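Local coordinates for acyl-CoA synthetase (AMP-forming)/AMP-acid ligase II-like protein (Dyadobacter fermentans, PDB 4GS5) that probably ligates fatty acids of medium chain length to coenzyme A through an acyl-adenylate intermediate, as in other ATP-dependent AMP-binding enzymes, at residues P19-P22 with Y23-Q26; Y28-M31 with E32-G36; L93-L96 with V97-M100. One frame throughout, in Å; residues are numbered along the deposited sequence.

Interaction 1 (P19-P22 with Y23-Q26); sequences PRNP and YFAQ
N21 and Y23 meet where the loop after strand 5-8 turns into helix 22-36. Followed outward, the N21 side chain first sets CB against the F24 ring, 3.8 Å from CD2. Next comes CG, carried anti to the backbone N (chi1 -171°), which puts the amide beside the first helical N-H groups. Its branch OD1 accepts from the N-H of Y23, the N21 OD1 to Y23 N distance being 2.9 Å, with the donor in the plane of the amide C=O and the N-H bent to 135°. The same oxygen lies 3.4 Å from Y23 CB, while ND2 is hydrogen-bonded to E110 OE2, so both ends of the amide are engaged and its rotation is probably fixed. A serine here would still have an oxygen but no amide N-H, and would probably leave E110 OE2 without this partner. The backbone carries on the turn: A25 N donates to N21 O at 3.1 Å, and Q26 N to P22 O at 3.2 Å. Before the cap, P19 packs its CB on F24 CB at 3.7 Å, the two side chains crossing at about a right angle. Y23 runs alongside N21, and its hydroxyl is hydrogen-bonded to V87 N. An asparagine in this position, its side-chain oxygen taking a first-turn N-H, is a classic helix N-cap, here followed by proline as the first helical residue.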
loop_
_atom_site.group_PDB
_atom_site.type_symbol
_atom_site.label_atom_id
_atom_site.label_comp_id
_atom_site.label_asym_id
_atom_site.label_seq_id
_atom_site.Cartn_x
_atom_site.Cartn_y
_atom_site.Cartn_z
ATOM N N PRO A 19 -34.272 -0.199 1.787
ATOM C CA PRO A 19 -34.226 0.809 0.723
ATOM C C PRO A 19 -34.779 0.277 -0.592
ATOM O O PRO A 19 -34.698 -0.930 -0.848
ATOM C CB PRO A 19 -32.730 1.084 0.582
ATOM C CG PRO A 19 -32.208 0.870 1.957
ATOM C CD PRO A 19 -33.001 -0.269 2.532
ATOM N N ARG A 20 -35.340 1.167 -1.406
ATOM C CA ARG A 20 -35.775 0.796 -2.748
ATOM C C ARG A 20 -34.610 0.933 -3.719
ATOM O O ARG A 20 -34.533 0.217 -4.717
ATOM C CB ARG A 20 -36.972 1.637 -3.192
ATOM C CG ARG A 20 -38.254 1.315 -2.430
ATOM C CD ARG A 20 -39.433 2.141 -2.926
ATOM N NE ARG A 20 -40.004 2.967 -1.864
ATOM C CZ ARG A 20 -41.009 3.819 -2.041
ATOM N NH1 ARG A 20 -41.559 3.958 -3.241
ATOM N NH2 ARG A 20 -41.467 4.533 -1.019
ATOM N N ASN A 21 -33.693 1.847 -3.411
ATOM C CA ASN A 21 -32.446 1.946 -4.161
ATOM C C ASN A 21 -31.647 0.661 -3.960
ATOM O O ASN A 21 -31.361 0.276 -2.822
ATOM C CB ASN A 21 -31.634 3.161 -3.710
ATOM C CG ASN A 21 -30.440 3.430 -4.604
ATOM O OD1 ASN A 21 -29.692 2.517 -4.959
ATOM N ND2 ASN A 21 -30.257 4.690 -4.977
ATOM N N PRO A 22 -31.301 -0.017 -5.066
ATOM C CA PRO A 22 -30.611 -1.311 -4.986
ATOM C C PRO A 22 -29.236 -1.182 -4.337
ATOM O O PRO A 22 -28.817 -2.062 -3.585
ATOM C CB PRO A 22 -30.457 -1.715 -6.454
ATOM C CG PRO A 22 -30.511 -0.421 -7.206
ATOM C CD PRO A 22 -31.505 0.413 -6.461
ATOM N N TYR A 23 -28.537 -0.096 -4.629
ATOM C CA TYR A 23 -27.201 0.086 -4.073
ATOM C C TYR A 23 -27.264 0.073 -2.538
ATOM O O TYR A 23 -26.549 -0.689 -1.882
ATOM C CB TYR A 23 -26.559 1.370 -4.603
ATOM C CG TYR A 23 -25.213 1.650 -3.967
ATOM C CD1 TYR A 23 -24.070 0.990 -4.392
ATOM C CD2 TYR A 23 -25.094 2.567 -2.930
ATOM C CE1 TYR A 23 -22.850 1.242 -3.810
ATOM C CE2 TYR A 23 -23.879 2.823 -2.333
ATOM C CZ TYR A 23 -22.759 2.158 -2.776
ATOM O OH TYR A 23 -21.550 2.404 -2.186
ATOM N N PHE A 24 -28.162 0.882 -1.980
ATOM C CA PHE A 24 -28.330 0.989 -0.536
ATOM C C PHE A 24 -28.867 -0.288 0.104
ATOM O O PHE A 24 -28.626 -0.556 1.285
ATOM C CB PHE A 24 -29.252 2.157 -0.199
ATOM C CG PHE A 24 -28.646 3.497 -0.465
ATOM C CD1 PHE A 24 -27.286 3.704 -0.284
ATOM C CD2 PHE A 24 -29.433 4.555 -0.889
ATOM C CE1 PHE A 24 -26.721 4.942 -0.527
ATOM C CE2 PHE A 24 -28.876 5.794 -1.136
ATOM C CZ PHE A 24 -27.515 5.990 -0.953
ATOM N N ALA A 25 -29.595 -1.074 -0.679
ATOM C CA ALA A 25 -30.161 -2.318 -0.185
ATOM C C ALA A 25 -29.063 -3.356 0.033
ATOM O O ALA A 25 -29.211 -4.259 0.862
ATOM C CB ALA A 25 -31.231 -2.843 -1.145
ATOM N N GLN A 26 -27.962 -3.225 -0.709
ATOM C CA GLN A 26 -26.786 -4.049 -0.463
ATOM C C GLN A 26 -26.340 -3.843 0.979
ATOM O O GLN A 26 -26.043 -4.797 1.697
ATOM C CB GLN A 26 -25.632 -3.653 -1.383
ATOM C CG GLN A 26 -25.878 -3.817 -2.865
ATOM C CD GLN A 26 -24.628 -3.505 -3.662
ATOM O OE1 GLN A 26 -24.344 -2.344 -3.962
ATOM N NE2 GLN A 26 -23.853 -4.539 -3.977
#

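Interaction 2 (Y28-M31 with E32-G36); sequences YDFM and EKWLG. With EDO (1,2-ethanediol), chain U.
Y28 receives E32 on one face of its ring, one turn further along helix 22-36. The touching atom is E32 CG, 3.7 Å from the ring centroid and 24° off the ring normal, a CH-pi contact displaced toward the rim. E32 reaches it by bending at chi2 (-79°), which folds the chain back over the ring and leaves its carboxylate plane only 16° from that of the tyrosine. Two residues along from each, F30 and W34 run side by side and point the same way, with F30 CZ 4.2 Å from W34 CE3. K33 is by contrast stretched out, and its NZ donates to O1 of a 1,2-ethanediol at 2.9 Å; that molecule, probably from the crystallisation liquor, also bonds to V42 N, and K33 NZ has a second partner in E40 O. Under these side chains lies the regular helix backbone, in which E32 N donates to Y28 O at 2.8 Å and L35 N to M31 O at 2.9 Å, the latter N-H almost straight. Further out, R18 forms a salt bridge with D29 OD1, and R59 makes a cation-pi contact with W34. F41 meets the rings of both F30 and W34, while M100 of helix 90-102 touches F30, M31 and W34. The two pairs thus differ in chemistry: F30 and W34 add their rings to an aromatic and apolar cluster with F41 and M100, whereas Y28 and E32 are linked by CH-pi and van der Waals contact of the E32 methylene, a weak interaction spread over a ring face.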
loop_
_atom_site.group_PDB
_atom_site.type_symbol
_atom_site.label_atom_id
_atom_site.label_comp_id
_atom_site.label_asym_id
_atom_site.label_seq_id
_atom_site.Cartn_x
_atom_site.Cartn_y
_atom_site.Cartn_z
ATOM N N TYR A 28 -28.103 -2.552 3.556
ATOM C CA TYR A 28 -29.128 -3.014 4.476
ATOM C C TYR A 28 -29.063 -4.537 4.639
ATOM O O TYR A 28 -29.089 -5.048 5.763
ATOM C CB TYR A 28 -30.500 -2.557 3.999
ATOM C CG TYR A 28 -31.639 -3.043 4.863
ATOM C CD1 TYR A 28 -32.043 -2.333 5.996
ATOM C CD2 TYR A 28 -32.306 -4.218 4.553
ATOM C CE1 TYR A 28 -33.091 -2.785 6.785
ATOM C CE2 TYR A 28 -33.354 -4.676 5.331
ATOM C CZ TYR A 28 -33.743 -3.958 6.440
ATOM O OH TYR A 28 -34.785 -4.432 7.202
ATOM N N ASP A 29 -28.945 -5.252 3.523
ATOM C CA ASP A 29 -28.850 -6.714 3.543
ATOM C C ASP A 29 -27.657 -7.226 4.342
ATOM O O ASP A 29 -27.778 -8.147 5.162
ATOM C CB ASP A 29 -28.807 -7.281 2.118
ATOM C CG ASP A 29 -30.137 -7.141 1.395
ATOM O OD1 ASP A 29 -31.126 -6.767 2.060
ATOM O OD2 ASP A 29 -30.191 -7.410 0.172
ATOM N N PHE A 30 -26.494 -6.634 4.098
ATOM C CA PHE A 30 -25.334 -7.002 4.870
ATOM C C PHE A 30 -25.579 -6.749 6.350
ATOM O O PHE A 30 -25.325 -7.618 7.184
ATOM C CB PHE A 30 -24.082 -6.238 4.423
ATOM C CG PHE A 30 -22.907 -6.483 5.309
ATOM C CD1 PHE A 30 -22.094 -7.583 5.110
ATOM C CD2 PHE A 30 -22.630 -5.632 6.365
ATOM C CE1 PHE A 30 -21.009 -7.820 5.936
ATOM C CE2 PHE A 30 -21.568 -5.867 7.199
ATOM C CZ PHE A 30 -20.750 -6.960 6.984
HETATM N N MSE A 31 -26.074 -5.560 6.681
HETATM C CA MSE A 31 -26.304 -5.227 8.086
HETATM C C MSE A 31 -27.291 -6.177 8.762
HETATM O O MSE A 31 -27.050 -6.650 9.882
HETATM C CB MSE A 31 -26.758 -3.780 8.228
HETATM C CG MSE A 31 -25.668 -2.808 7.843
HETATM SE SE MSE A 31 -26.319 -0.998 7.725
HETATM C CE MSE A 31 -26.320 -0.566 9.629
ATOM N N GLU A 32 -28.397 -6.459 8.076
ATOM C CA GLU A 32 -29.369 -7.398 8.605
ATOM C C GLU A 32 -28.666 -8.716 8.908
ATOM O O GLU A 32 -28.864 -9.297 9.973
ATOM C CB GLU A 32 -30.514 -7.592 7.616
ATOM C CG GLU A 32 -31.485 -6.415 7.582
ATOM C CD GLU A 32 -32.481 -6.426 8.744
ATOM O OE1 GLU A 32 -33.480 -7.184 8.664
ATOM O OE2 GLU A 32 -32.269 -5.679 9.731
ATOM N N LYS A 33 -27.817 -9.174 7.991
ATOM C CA LYS A 33 -27.105 -10.431 8.207
ATOM C C LYS A 33 -26.122 -10.347 9.385
ATOM O O LYS A 33 -26.040 -11.273 10.204
ATOM C CB LYS A 33 -26.392 -10.909 6.932
ATOM C CG LYS A 33 -25.811 -12.312 7.081
ATOM C CD LYS A 33 -25.061 -12.805 5.848
ATOM C CE LYS A 33 -24.467 -14.189 6.130
ATOM N NZ LYS A 33 -23.584 -14.707 5.046
ATOM N N TRP A 34 -25.382 -9.244 9.477
ATOM C CA TRP A 34 -24.467 -9.061 10.598
ATOM C C TRP A 34 -25.205 -9.170 11.936
ATOM O O TRP A 34 -24.824 -9.959 12.808
ATOM C CB TRP A 34 -23.740 -7.717 10.513
ATOM C CG TRP A 34 -22.768 -7.519 11.641
ATOM C CD1 TRP A 34 -23.005 -6.895 12.828
ATOM C CD2 TRP A 34 -21.411 -7.962 11.683
ATOM N NE1 TRP A 34 -21.879 -6.921 13.610
ATOM C CE2 TRP A 34 -20.886 -7.570 12.931
ATOM C CE3 TRP A 34 -20.588 -8.653 10.788
ATOM C CZ2 TRP A 34 -19.566 -7.842 13.304
ATOM C CZ3 TRP A 34 -19.280 -8.923 11.160
ATOM C CH2 TRP A 34 -18.780 -8.513 12.403
ATOM N N LEU A 35 -26.259 -8.371 12.086
ATOM C CA LEU A 35 -27.056 -8.347 13.312
ATOM C C LEU A 35 -27.667 -9.710 13.642
ATOM O O LEU A 35 -27.826 -10.059 14.815
ATOM C CB LEU A 35 -28.151 -7.276 13.218
ATOM C CG LEU A 35 -27.635 -5.850 12.971
ATOM C CD1 LEU A 35 -28.788 -4.874 12.793
ATOM C CD2 LEU A 35 -26.711 -5.393 14.101
ATOM N N GLY A 36 -28.002 -10.477 12.608
ATOM C CA GLY A 36 -28.605 -11.787 12.782
ATOM C C GLY A 36 -27.696 -12.812 13.443
ATOM O O GLY A 36 -28.173 -13.808 13.982
HETATM C C1 EDO U . -22.607 -11.817 3.259
HETATM O O1 EDO U . -22.454 -13.205 2.901
HETATM C C2 EDO U . -23.405 -11.102 2.180
HETATM O O2 EDO U . -24.134 -10.014 2.733
#

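Interaction 3 (L93-L96 with V97-M100); sequences LMML and VRGM
Helix 90-102 is the crossover of a beta-alpha-beta unit that joins strands 80-83 and 105-109, and within it M94 and M95 of one turn hold the side chain of R98 on the next. M94 and M95, like M100, are selenomethionines. R98 leaves the helix extended from CG to NE (chi2 161°, chi3 -173°), and this course carries it past M94, whose own chain crosses it at about a right angle. M94 CB stands over the centre of one guanidinium face, 4.2 Å above the plane, while the terminal methyl CE comes in against the shaft, 3.8 Å from R98 NE. That methyl serves two neighbours, for M94 CE is also 4.1 Å from V97 CB. The backbone below is helical throughout: V97 N donates to L93 O at 3.1 Å, R98 N to M94 O at 3.0 Å, and M100 N to L96 O at 2.9 Å. At G99 the helix has no side chain, and a beta carbon there would lie tightly against the carbonyl oxygens of M95 and L96. All eight residues are buried, between helix 22-36 (A27 against L96, F30 against V97), helix 59-72 (L62 and S65 against M94, T69 against R98) and strand 126-129, whose F126 and A128 meet M95. W104 touches both M95 and R98, and S186 also meets R98. The guanidinium is approached at its edge as well as over its face: M95 SE lies in its plane, 3.4 Å from R98 NH1.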
loop_
_atom_site.group_PDB
_atom_site.type_symbol
_atom_site.label_atom_id
_atom_site.label_comp_id
_atom_site.label_asym_id
_atom_site.label_seq_id
_atom_site.Cartn_x
_atom_site.Cartn_y
_atom_site.Cartn_z
ATOM N N LEU A 93 -18.028 -2.225 2.870
ATOM C CA LEU A 93 -18.643 -3.053 3.904
ATOM C C LEU A 93 -17.939 -2.902 5.265
ATOM O O LEU A 93 -18.589 -2.945 6.301
ATOM C CB LEU A 93 -18.714 -4.516 3.461
ATOM C CG LEU A 93 -19.604 -4.704 2.223
ATOM C CD1 LEU A 93 -19.697 -6.166 1.831
ATOM C CD2 LEU A 93 -20.985 -4.138 2.511
HETATM N N MSE A 94 -16.623 -2.698 5.277
HETATM C CA MSE A 94 -15.943 -2.507 6.563
HETATM C C MSE A 94 -16.430 -1.254 7.308
HETATM O O MSE A 94 -16.429 -1.212 8.540
HETATM C CB MSE A 94 -14.413 -2.522 6.429
HETATM C CG MSE A 94 -13.817 -3.932 6.412
HETATM SE SE MSE A 94 -14.001 -4.929 8.108
HETATM C CE MSE A 94 -14.042 -3.450 9.356
HETATM N N MSE A 95 -16.865 -0.237 6.575
HETATM C CA MSE A 95 -17.394 0.952 7.241
HETATM C C MSE A 95 -18.681 0.608 7.996
HETATM O O MSE A 95 -18.953 1.172 9.075
HETATM C CB MSE A 95 -17.643 2.076 6.232
HETATM C CG MSE A 95 -16.372 2.703 5.685
HETATM SE SE MSE A 95 -15.365 3.587 7.093
HETATM C CE MSE A 95 -16.626 4.993 7.539
ATOM N N LEU A 96 -19.465 -0.322 7.438
ATOM C CA LEU A 96 -20.716 -0.756 8.077
ATOM C C LEU A 96 -20.450 -1.557 9.344
ATOM O O LEU A 96 -21.112 -1.365 10.363
ATOM C CB LEU A 96 -21.552 -1.605 7.116
ATOM C CG LEU A 96 -21.868 -0.967 5.761
ATOM C CD1 LEU A 96 -22.749 -1.902 4.950
ATOM C CD2 LEU A 96 -22.543 0.380 5.963
ATOM N N VAL A 97 -19.483 -2.468 9.262
ATOM C CA VAL A 97 -19.073 -3.278 10.403
ATOM C C VAL A 97 -18.590 -2.408 11.550
ATOM O O VAL A 97 -19.032 -2.577 12.693
ATOM C CB VAL A 97 -17.956 -4.278 10.017
ATOM C CG1 VAL A 97 -17.385 -4.950 11.268
ATOM C CG2 VAL A 97 -18.500 -5.321 9.038
ATOM N N ARG A 98 -17.682 -1.475 11.251
ATOM C CA ARG A 98 -17.216 -0.519 12.263
ATOM C C ARG A 98 -18.407 0.227 12.853
ATOM O O ARG A 98 -18.548 0.336 14.069
ATOM C CB ARG A 98 -16.225 0.481 11.657
ATOM C CG ARG A 98 -14.889 -0.133 11.268
ATOM C CD ARG A 98 -14.138 0.764 10.280
ATOM N NE ARG A 98 -12.933 0.116 9.770
ATOM C CZ ARG A 98 -12.355 0.415 8.612
ATOM N NH1 ARG A 98 -12.868 1.356 7.831
ATOM N NH2 ARG A 98 -11.265 -0.225 8.232
ATOM N N GLY A 99 -19.271 0.726 11.979
ATOM C CA GLY A 99 -20.479 1.411 12.406
ATOM C C GLY A 99 -21.334 0.623 13.383
ATOM O O GLY A 99 -21.845 1.180 14.356
HETATM N N MSE A 100 -21.511 -0.672 13.130
HETATM C CA MSE A 100 -22.370 -1.474 13.993
HETATM C C MSE A 100 -21.651 -1.931 15.256
HETATM O O MSE A 100 -22.259 -2.053 16.320
HETATM C CB MSE A 100 -22.927 -2.678 13.242
HETATM C CG MSE A 100 -24.015 -2.335 12.253
HETATM SE SE MSE A 100 -24.571 -3.956 11.373
HETATM C CE MSE A 100 -22.926 -4.399 10.433
#

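From the N terminus, the chain leaves strand 5-8 by a loop that ends at interaction 1, where helix 22-36 begins. Interaction 2 follows on the same helix, their centres about 13 Å apart, and the two touch where P19 CD packs on Y28 CB. Interaction 3 comes after strand 80-83, on helix 90-102. Each contact is local, at a cap or along a helix, so the three stand in series, neither nested nor crossing. Interactions 2 and 3 are nonetheless joined in space: their helices pack on each other, L35 CD2 meeting M100 SE among other pairs, which ties the N-terminal helix to the crossover helix, with interaction 1 at the starting end of the former.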